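PDB 4FT6: probable porin from Pseudomonas aeruginosa, which probably forms a water-filled channel through the outer membrane by which small solutes reach the periplasm, as other members of the OprD porin family do. Local coordinates for residues R251-F256 against A268-R272; K37-A42 against R78-L84; R175-F179 against K244-L248. One frame throughout, in Å; residues are numbered along the deposited sequence.

Interaction 1 (R251-F256 against A268-R272)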
loop_
_atom_site.group_PDB
_atom_site.type_symbol
_atom_site.label_atom_id
_atom_site.label_comp_id
_atom_site.label_asym_id
_atom_site.label_seq_id
_atom_site.Cartn_x
_atom_site.Cartn_y
_atom_site.Cartn_z
ATOM N N ARG A 251 -7.499 -7.141 17.424
ATOM C CA ARG A 251 -7.791 -5.728 17.557
ATOM C C ARG A 251 -6.416 -5.150 17.243
ATOM O O ARG A 251 -5.401 -5.699 17.683
ATOM C CB ARG A 251 -8.273 -5.421 18.991
ATOM C CG ARG A 251 -8.582 -3.946 19.318
ATOM C CD ARG A 251 -9.474 -3.742 20.599
ATOM N NE ARG A 251 -8.952 -4.332 21.842
ATOM C CZ ARG A 251 -8.521 -3.650 22.910
ATOM N NH1 ARG A 251 -8.525 -2.322 22.926
ATOM N NH2 ARG A 251 -8.079 -4.305 23.975
ATOM N N ALA A 252 -6.357 -4.105 16.425
ATOM C CA ALA A 252 -5.065 -3.536 16.055
ATOM C C ALA A 252 -5.115 -2.019 16.128
ATOM O O ALA A 252 -5.876 -1.383 15.392
ATOM C CB ALA A 252 -4.670 -3.983 14.655
ATOM N N LEU A 253 -4.301 -1.441 17.010
ATOM C CA LEU A 253 -4.281 0.007 17.216
ATOM C C LEU A 253 -3.041 0.640 16.595
ATOM O O LEU A 253 -1.952 0.049 16.611
ATOM C CB LEU A 253 -4.320 0.320 18.713
ATOM C CG LEU A 253 -4.153 1.761 19.211
ATOM C CD1 LEU A 253 -5.448 2.554 19.109
ATOM C CD2 LEU A 253 -3.668 1.744 20.649
ATOM N N THR A 254 -3.214 1.840 16.050
ATOM C CA THR A 254 -2.124 2.597 15.454
ATOM C C THR A 254 -2.441 4.068 15.635
ATOM O O THR A 254 -3.606 4.451 15.732
ATOM C CB THR A 254 -1.955 2.294 13.938
ATOM O OG1 THR A 254 -1.033 3.227 13.362
ATOM C CG2 THR A 254 -3.289 2.421 13.203
ATOM N N GLY A 255 -1.406 4.892 15.688
ATOM C CA GLY A 255 -1.597 6.320 15.824
ATOM C C GLY A 255 -0.252 7.008 15.743
ATOM O O GLY A 255 0.786 6.403 16.018
ATOM N N PHE A 256 -0.247 8.272 15.353
ATOM C CA PHE A 256 0.994 9.020 15.381
ATOM C C PHE A 256 0.727 10.488 15.621
ATOM O O PHE A 256 -0.418 10.947 15.584
ATOM C CB PHE A 256 1.747 8.866 14.065
ATOM C CG PHE A 256 1.033 9.477 12.882
ATOM C CD1 PHE A 256 1.075 10.850 12.657
ATOM C CD2 PHE A 256 0.340 8.677 11.976
ATOM C CE1 PHE A 256 0.417 11.424 11.577
ATOM C CE2 PHE A 256 -0.317 9.250 10.876
ATOM C CZ PHE A 256 -0.277 10.626 10.682
ATOM N N ALA A 268 6.367 10.788 16.062
ATOM C CA ALA A 268 6.360 9.579 16.864
ATOM C C ALA A 268 5.091 8.803 16.551
ATOM O O ALA A 268 4.023 9.388 16.351
ATOM C CB ALA A 268 6.441 9.908 18.342
ATOM N N GLY A 269 5.213 7.483 16.510
ATOM C CA GLY A 269 4.083 6.635 16.198
ATOM C C GLY A 269 4.031 5.505 17.195
ATOM O O GLY A 269 5.067 5.140 17.756
ATOM N N TYR A 270 2.834 4.970 17.425
ATOM C CA TYR A 270 2.670 3.806 18.275
ATOM C C TYR A 270 1.715 2.844 17.611
ATOM O O TYR A 270 0.811 3.252 16.873
ATOM C CB TYR A 270 2.133 4.185 19.654
ATOM C CG TYR A 270 2.058 3.015 20.613
ATOM C CD1 TYR A 270 3.204 2.512 21.217
ATOM C CD2 TYR A 270 0.846 2.411 20.920
ATOM C CE1 TYR A 270 3.144 1.432 22.107
ATOM C CE2 TYR A 270 0.779 1.338 21.815
ATOM C CZ TYR A 270 1.932 0.853 22.403
ATOM O OH TYR A 270 1.888 -0.210 23.286
ATOM N N GLN A 271 1.914 1.560 17.883
ATOM C CA GLN A 271 1.125 0.516 17.252
ATOM C C GLN A 271 1.091 -0.708 18.156
ATOM O O GLN A 271 2.118 -1.089 18.720
ATOM C CB GLN A 271 1.739 0.162 15.901
ATOM C CG GLN A 271 1.045 -0.965 15.197
ATOM C CD GLN A 271 1.591 -1.187 13.813
ATOM O OE1 GLN A 271 1.731 -0.241 13.027
ATOM N NE2 GLN A 271 1.913 -2.442 13.500
ATOM N N ARG A 272 -0.081 -1.324 18.302
ATOM C CA ARG A 272 -0.201 -2.519 19.131
ATOM C C ARG A 272 -1.230 -3.528 18.618
ATOM O O ARG A 272 -2.329 -3.166 18.193
ATOM C CB ARG A 272 -0.499 -2.143 20.581
ATOM C CG ARG A 272 -0.674 -3.340 21.489
ATOM C CD ARG A 272 -0.725 -2.911 22.920
ATOM N NE ARG A 272 -0.914 -4.019 23.852
ATOM C CZ ARG A 272 -0.858 -3.887 25.176
ATOM N NH1 ARG A 272 -0.614 -2.699 25.716
ATOM N NH2 ARG A 272 -1.034 -4.943 25.960
#
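Leu253 and Arg272 face each other as a hydrogen-bonded antiparallel pair: Leu253 N gives its hydrogen to Arg272 O at 2.9 Å, and Arg272 N returns one to Leu253 O. Two residues on, Gly255 and Tyr270 repeat the exchange, the return bond from Tyr270 N to Gly255 O again 2.9 Å long. Between them comes the non-hydrogen-bonded pair Thr254 with Gln271 and, beyond Gly255, Phe256 with Gly269, whose CA atoms close to 4.3 Å and 4.0 Å respectively. Here CA-H groups meet carbonyl oxygens, as where Gln271 CA approaches Leu253 O to 3.2 Å. This is the pairing of a beta hairpin, strands 249-261 and 264-274, the neighbouring arms of an up-and-down porin barrel; the two segments run antiparallel at 178°. Side chains add little across the gap. Gln271 places CG anti to its backbone nitrogen (chi1 177°) and lays that methylene near Leu253 O, at 3.5 Å, while the extended chain carries the amide off the sheet. Phe256 meets the other strand through CB, which lies 3.9 Å from Gly269 CA; its ring leads away. Leu253, Tyr270 and Arg272 project from one face of the sheet, Thr254 and Gln271 from the other. The second face is where the polar ends are fixed: Gln271 OE1 accepts from Asn291 N and its NE2 donates to Asn297 O, while Thr254 OG1 is bonded to Val290 N. These partners belong to the long connection between strands 264-274 and 304-313, which lies over this face and holds the polar ends of both side chains.

Interaction 2 (K37-A42 against R78-L84). With C8E ((hydroxyethyloxy)tri(ethyloxy)octane), chain C.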
loop_
_atom_site.group_PDB
_atom_site.type_symbol
_atom_site.label_atom_id
_atom_site.label_comp_id
_atom_site.label_asym_id
_atom_site.label_seq_id
_atom_site.Cartn_x
_atom_site.Cartn_y
_atom_site.Cartn_z
ATOM N N LYS A 37 20.045 -14.338 -0.888
ATOM C CA LYS A 37 19.807 -13.029 -1.471
ATOM C C LYS A 37 18.628 -13.031 -2.436
ATOM O O LYS A 37 18.405 -14.009 -3.145
ATOM C CB LYS A 37 21.073 -12.608 -2.225
ATOM C CG LYS A 37 21.073 -11.202 -2.749
ATOM C CD LYS A 37 22.088 -11.052 -3.875
ATOM C CE LYS A 37 23.497 -11.424 -3.470
ATOM N NZ LYS A 37 24.441 -11.108 -4.584
ATOM N N GLN A 38 17.863 -11.944 -2.438
ATOM C CA GLN A 38 16.961 -11.650 -3.542
ATOM C C GLN A 38 17.520 -10.421 -4.234
ATOM O O GLN A 38 17.457 -9.315 -3.687
ATOM C CB GLN A 38 15.539 -11.352 -3.057
ATOM C CG GLN A 38 14.824 -12.507 -2.386
ATOM C CD GLN A 38 13.597 -12.064 -1.585
ATOM O OE1 GLN A 38 13.205 -10.890 -1.602
ATOM N NE2 GLN A 38 12.998 -13.007 -0.864
ATOM N N GLU A 39 18.080 -10.602 -5.428
ATOM C CA GLU A 39 18.620 -9.465 -6.168
ATOM C C GLU A 39 18.164 -9.474 -7.606
ATOM O O GLU A 39 18.668 -10.265 -8.406
ATOM C CB GLU A 39 20.146 -9.465 -6.142
ATOM C CG GLU A 39 20.764 -8.316 -6.908
ATOM C CD GLU A 39 22.268 -8.422 -6.973
ATOM O OE1 GLU A 39 22.780 -9.564 -6.973
ATOM O OE2 GLU A 39 22.938 -7.369 -7.022
ATOM N N GLU A 40 17.228 -8.592 -7.942
ATOM C CA GLU A 40 16.721 -8.512 -9.313
ATOM C C GLU A 40 16.648 -7.079 -9.831
ATOM O O GLU A 40 16.690 -6.116 -9.060
ATOM C CB GLU A 40 15.359 -9.209 -9.437
ATOM C CG GLU A 40 15.431 -10.723 -9.319
ATOM C CD GLU A 40 14.071 -11.387 -9.381
ATOM O OE1 GLU A 40 13.917 -12.361 -10.160
ATOM O OE2 GLU A 40 13.157 -10.940 -8.648
ATOM N N TRP A 41 16.549 -6.953 -11.147
ATOM C CA TRP A 41 16.449 -5.654 -11.790
ATOM C C TRP A 41 15.442 -5.721 -12.945
ATOM O O TRP A 41 15.545 -6.593 -13.811
ATOM C CB TRP A 41 17.812 -5.254 -12.315
ATOM C CG TRP A 41 17.832 -3.922 -12.948
ATOM C CD1 TRP A 41 17.046 -2.854 -12.634
ATOM C CD2 TRP A 41 18.692 -3.497 -14.013
ATOM N NE1 TRP A 41 17.368 -1.785 -13.437
ATOM C CE2 TRP A 41 18.374 -2.155 -14.294
ATOM C CE3 TRP A 41 19.702 -4.122 -14.753
ATOM C CZ2 TRP A 41 19.029 -1.425 -15.290
ATOM C CZ3 TRP A 41 20.353 -3.401 -15.741
ATOM C CH2 TRP A 41 20.015 -2.066 -16.003
ATOM N N ALA A 42 14.482 -4.799 -12.964
ATOM C CA ALA A 42 13.352 -4.889 -13.883
ATOM C C ALA A 42 12.855 -3.519 -14.304
ATOM O O ALA A 42 13.047 -2.526 -13.596
ATOM C CB ALA A 42 12.209 -5.678 -13.246
ATOM N N ARG A 78 18.553 -16.253 -6.879
ATOM C CA ARG A 78 18.268 -15.005 -6.193
ATOM C C ARG A 78 17.021 -14.292 -6.698
ATOM O O ARG A 78 17.031 -13.069 -6.781
ATOM C CB ARG A 78 19.482 -14.071 -6.321
ATOM C CG ARG A 78 19.943 -13.845 -7.749
ATOM C CD ARG A 78 21.180 -12.970 -7.837
ATOM N NE ARG A 78 21.734 -13.014 -9.196
ATOM C CZ ARG A 78 21.552 -12.077 -10.125
ATOM N NH1 ARG A 78 20.851 -10.988 -9.845
ATOM N NH2 ARG A 78 22.081 -12.227 -11.333
ATOM N N ALA A 79 15.949 -15.039 -6.980
ATOM C CA ALA A 79 14.844 -14.523 -7.809
ATOM C C ALA A 79 13.480 -14.167 -7.160
ATOM O O ALA A 79 12.601 -13.625 -7.835
ATOM C CB ALA A 79 14.630 -15.447 -9.038
ATOM N N GLY A 80 13.269 -14.455 -5.885
ATOM C CA GLY A 80 11.948 -14.193 -5.328
ATOM C C GLY A 80 11.659 -12.758 -4.901
ATOM O O GLY A 80 10.897 -12.535 -3.966
ATOM N N SER A 81 12.242 -11.782 -5.588
ATOM C CA SER A 81 12.227 -10.404 -5.087
ATOM C C SER A 81 10.861 -9.733 -5.095
ATOM O O SER A 81 10.653 -8.743 -4.387
ATOM C CB SER A 81 13.193 -9.535 -5.885
ATOM O OG SER A 81 12.574 -9.079 -7.070
ATOM N N GLY A 82 9.942 -10.252 -5.904
ATOM C CA GLY A 82 8.643 -9.632 -6.075
ATOM C C GLY A 82 8.551 -8.654 -7.232
ATOM O O GLY A 82 7.510 -8.037 -7.424
ATOM N N LEU A 83 9.627 -8.503 -8.002
ATOM C CA LEU A 83 9.588 -7.669 -9.208
ATOM C C LEU A 83 9.044 -8.473 -10.372
ATOM O O LEU A 83 8.523 -7.916 -11.346
ATOM C CB LEU A 83 10.982 -7.189 -9.614
ATOM C CG LEU A 83 11.909 -6.512 -8.622
ATOM C CD1 LEU A 83 13.071 -5.868 -9.355
ATOM C CD2 LEU A 83 11.137 -5.496 -7.832
ATOM N N LEU A 84 9.197 -9.790 -10.274
ATOM C CA LEU A 84 8.889 -10.692 -11.380
ATOM C C LEU A 84 8.244 -11.972 -10.863
ATOM O O LEU A 84 8.531 -12.413 -9.743
ATOM C CB LEU A 84 10.167 -11.059 -12.148
ATOM C CG LEU A 84 11.043 -10.016 -12.837
ATOM C CD1 LEU A 84 12.347 -10.679 -13.235
ATOM C CD2 LEU A 84 10.359 -9.433 -14.065
HETATM C C3 C8E C . 23.914 -6.721 -12.429
HETATM C C4 C8E C . 23.454 -5.499 -13.213
HETATM C C5 C8E C . 22.319 -4.786 -12.485
HETATM C C6 C8E C . 22.628 -3.305 -12.295
HETATM C C7 C8E C . 21.371 -2.468 -12.077
HETATM C C8 C8E C . 21.730 -1.046 -11.654
HETATM O O9 C8E C . 20.852 -0.108 -12.246
HETATM C C10 C8E C . 19.816 0.310 -11.380
HETATM C C11 C8E C . 19.200 1.612 -11.889
HETATM O O12 C8E C . 18.139 2.030 -11.058
HETATM C C13 C8E C . 18.252 3.389 -10.701
#
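At one end of the porin barrel the beginning of strand 37-50 is clasped by the connection between strands 58-71 and 95-107, with Glu39, Glu40, Arg78 and Ser81 in the grip. Glu39 N donates to Arg78 O at 3.0 Å. Arg78 takes chi1 of 54° and then runs extended across the Glu39 side chain at a slant, so that Glu39 O lies at the guanidinium edge, near its plane, and takes a weak bond of 2.7 Å from NH1. Glu39 OE1 stands 3.7 Å from the same NH1, a long salt bridge of charge alone, because the oxygen lies well out of the guanidinium plane; Lys37 NZ also pairs with that oxygen, Tyr23 OH with Glu39 OE2, and Asp73 with Arg78. From the opposite side of the strand Glu40 extends into the loop. Its OE2 receives Ser81 OG on the anti lone pair and, weakly, Ser81 N, while OE1 is held by Ser74. Ser81 OG in turn accepts from Leu83 N at 3.1 Å, an ST turn that ties the loop's curl to the carboxylate. Beyond it Leu83 CD1 rests 4.0 Å from Ala42 CB, with Leu84 also against that methyl. Trp41 turns its CB away from the loop, and the detergent's C7 lies over its ring, 3.5 Å from Trp41 CD2.

Interaction 3 (R175-F179 against K244-L248)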
loop_
_atom_site.group_PDB
_atom_site.type_symbol
_atom_site.label_atom_id
_atom_site.label_comp_id
_atom_site.label_asym_id
_atom_site.label_seq_id
_atom_site.Cartn_x
_atom_site.Cartn_y
_atom_site.Cartn_z
ATOM N N ARG A 175 -1.854 -16.391 5.728
ATOM C CA ARG A 175 -2.589 -17.631 6.025
ATOM C C ARG A 175 -2.796 -18.518 4.800
ATOM O O ARG A 175 -2.369 -19.672 4.773
ATOM C CB ARG A 175 -3.955 -17.336 6.669
ATOM C CG ARG A 175 -3.926 -16.403 7.872
ATOM C CD ARG A 175 -3.236 -17.015 9.076
ATOM N NE ARG A 175 -3.271 -16.128 10.248
ATOM C CZ ARG A 175 -4.076 -16.292 11.300
ATOM N NH1 ARG A 175 -4.919 -17.313 11.334
ATOM N NH2 ARG A 175 -4.039 -15.440 12.322
ATOM N N GLY A 176 -3.479 -17.988 3.794
ATOM C CA GLY A 176 -3.810 -18.789 2.630
ATOM C C GLY A 176 -4.654 -19.994 3.016
ATOM O O GLY A 176 -5.186 -20.057 4.132
ATOM N N GLY A 177 -4.777 -20.957 2.110
ATOM C CA GLY A 177 -5.650 -22.089 2.347
ATOM C C GLY A 177 -7.113 -21.761 2.083
ATOM O O GLY A 177 -7.746 -22.350 1.195
ATOM N N ALA A 178 -7.660 -20.826 2.861
ATOM C CA ALA A 178 -9.069 -20.460 2.758
ATOM C C ALA A 178 -9.228 -19.313 1.764
ATOM O O ALA A 178 -8.563 -18.295 1.892
ATOM C CB ALA A 178 -9.611 -20.053 4.119
ATOM N N PHE A 179 -10.112 -19.455 0.778
ATOM C CA PHE A 179 -10.298 -18.375 -0.198
ATOM C C PHE A 179 -11.723 -17.825 -0.206
ATOM O O PHE A 179 -12.649 -18.483 0.285
ATOM C CB PHE A 179 -9.921 -18.848 -1.605
ATOM C CG PHE A 179 -8.443 -19.091 -1.784
ATOM C CD1 PHE A 179 -7.600 -18.074 -2.224
ATOM C CD2 PHE A 179 -7.882 -20.336 -1.498
ATOM C CE1 PHE A 179 -6.201 -18.300 -2.380
ATOM C CE2 PHE A 179 -6.483 -20.562 -1.654
ATOM C CZ PHE A 179 -5.652 -19.540 -2.091
ATOM N N LYS A 244 -13.843 -20.175 7.918
ATOM C CA LYS A 244 -12.950 -21.173 7.342
ATOM C C LYS A 244 -11.546 -21.194 7.948
ATOM O O LYS A 244 -10.952 -22.257 8.119
ATOM C CB LYS A 244 -12.895 -21.000 5.833
ATOM C CG LYS A 244 -14.150 -21.499 5.160
ATOM C CD LYS A 244 -14.341 -20.820 3.823
ATOM C CE LYS A 244 -13.675 -21.574 2.714
ATOM N NZ LYS A 244 -13.852 -20.813 1.449
ATOM N N LEU A 245 -11.020 -20.029 8.297
ATOM C CA LEU A 245 -9.748 -19.997 8.993
ATOM C C LEU A 245 -9.907 -20.344 10.472
ATOM O O LEU A 245 -8.931 -20.306 11.213
ATOM C CB LEU A 245 -9.075 -18.634 8.835
ATOM C CG LEU A 245 -8.367 -18.476 7.493
ATOM C CD1 LEU A 245 -7.695 -17.142 7.442
ATOM C CD2 LEU A 245 -7.337 -19.583 7.307
ATOM N N GLY A 246 -11.121 -20.705 10.891
ATOM C CA GLY A 246 -11.410 -20.930 12.302
ATOM C C GLY A 246 -11.793 -19.639 13.021
ATOM O O GLY A 246 -12.063 -18.618 12.384
ATOM N N GLU A 247 -11.828 -19.670 14.347
ATOM C CA GLU A 247 -12.074 -18.452 15.126
ATOM C C GLU A 247 -10.885 -17.512 15.033
ATOM O O GLU A 247 -9.750 -17.926 15.239
ATOM C CB GLU A 247 -12.344 -18.794 16.593
ATOM C CG GLU A 247 -13.668 -19.511 16.823
ATOM C CD GLU A 247 -13.830 -20.036 18.244
ATOM O OE1 GLU A 247 -12.812 -20.150 18.966
ATOM O OE2 GLU A 247 -14.981 -20.343 18.634
ATOM N N LEU A 248 -11.151 -16.249 14.720
ATOM C CA LEU A 248 -10.100 -15.246 14.565
ATOM C C LEU A 248 -10.387 -14.100 15.519
ATOM O O LEU A 248 -11.550 -13.792 15.818
ATOM C CB LEU A 248 -10.055 -14.729 13.131
ATOM C CG LEU A 248 -9.749 -15.798 12.068
ATOM C CD1 LEU A 248 -9.973 -15.254 10.659
ATOM C CD2 LEU A 248 -8.308 -16.281 12.238
#
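Leu245 fits its branched end into the bend of the facing loop, between Arg175 and Ala178. With CG anti to its carbonyl carbon (chi1 -80°), it sends CD1 to Arg175 CB at 3.8 Å and CD2 towards Gly176 O, while CG itself lies 3.9 Å from Ala178 CB. Arg175 lies aslant this leucine. Its chain bends at chi2 (-68°), which turns the guanidinium along the second loop as far as Leu248; there NH1 comes within 3.7 Å of Leu248 CD2, the two side chains passing with their ends heading opposite ways. That encounter is apolar on the leucine's part, and the charge is answered elsewhere, by Asp277 at NH2. Lys244 does the polar work. Its CB touches Ala178 CB at 3.8 Å, and a bend at chi3 (90°) then leads NZ round to Phe179 O, donating at 2.9 Å in the carbonyl plane. Phe179 CB is directed away from this loop. Residues 175-179 precede strand 183-192, and residues 244-248 connect strands 226-239 and 249-261; no helix intervenes, and the contact bridges two barrel connections, with Ala178 also against Ile209, between strands 197-206 and 210-223.

In the fold
Interaction 1 lies within the barrel wall, where neighbouring strands are joined by regular backbone bonds; interaction 2 sets a connecting loop against a wall strand, and interaction 3 joins two connecting loops. None is wholly core: each mixes buried and more open residues, although interaction 2 has no fully exposed one and, at 630 Å², buries about twice the surface of either other contact. It relies on charged and polar side chains, whereas interaction 3 depends on aliphatic packing and one lysine-to-carbonyl bond. Interactions 1 and 3 adjoin in sequence, since residues 244-248 lead into strand 249-261, yet their centres are 25 Å apart; interaction 2 stands about 31 Å, centre to centre, from interaction 1.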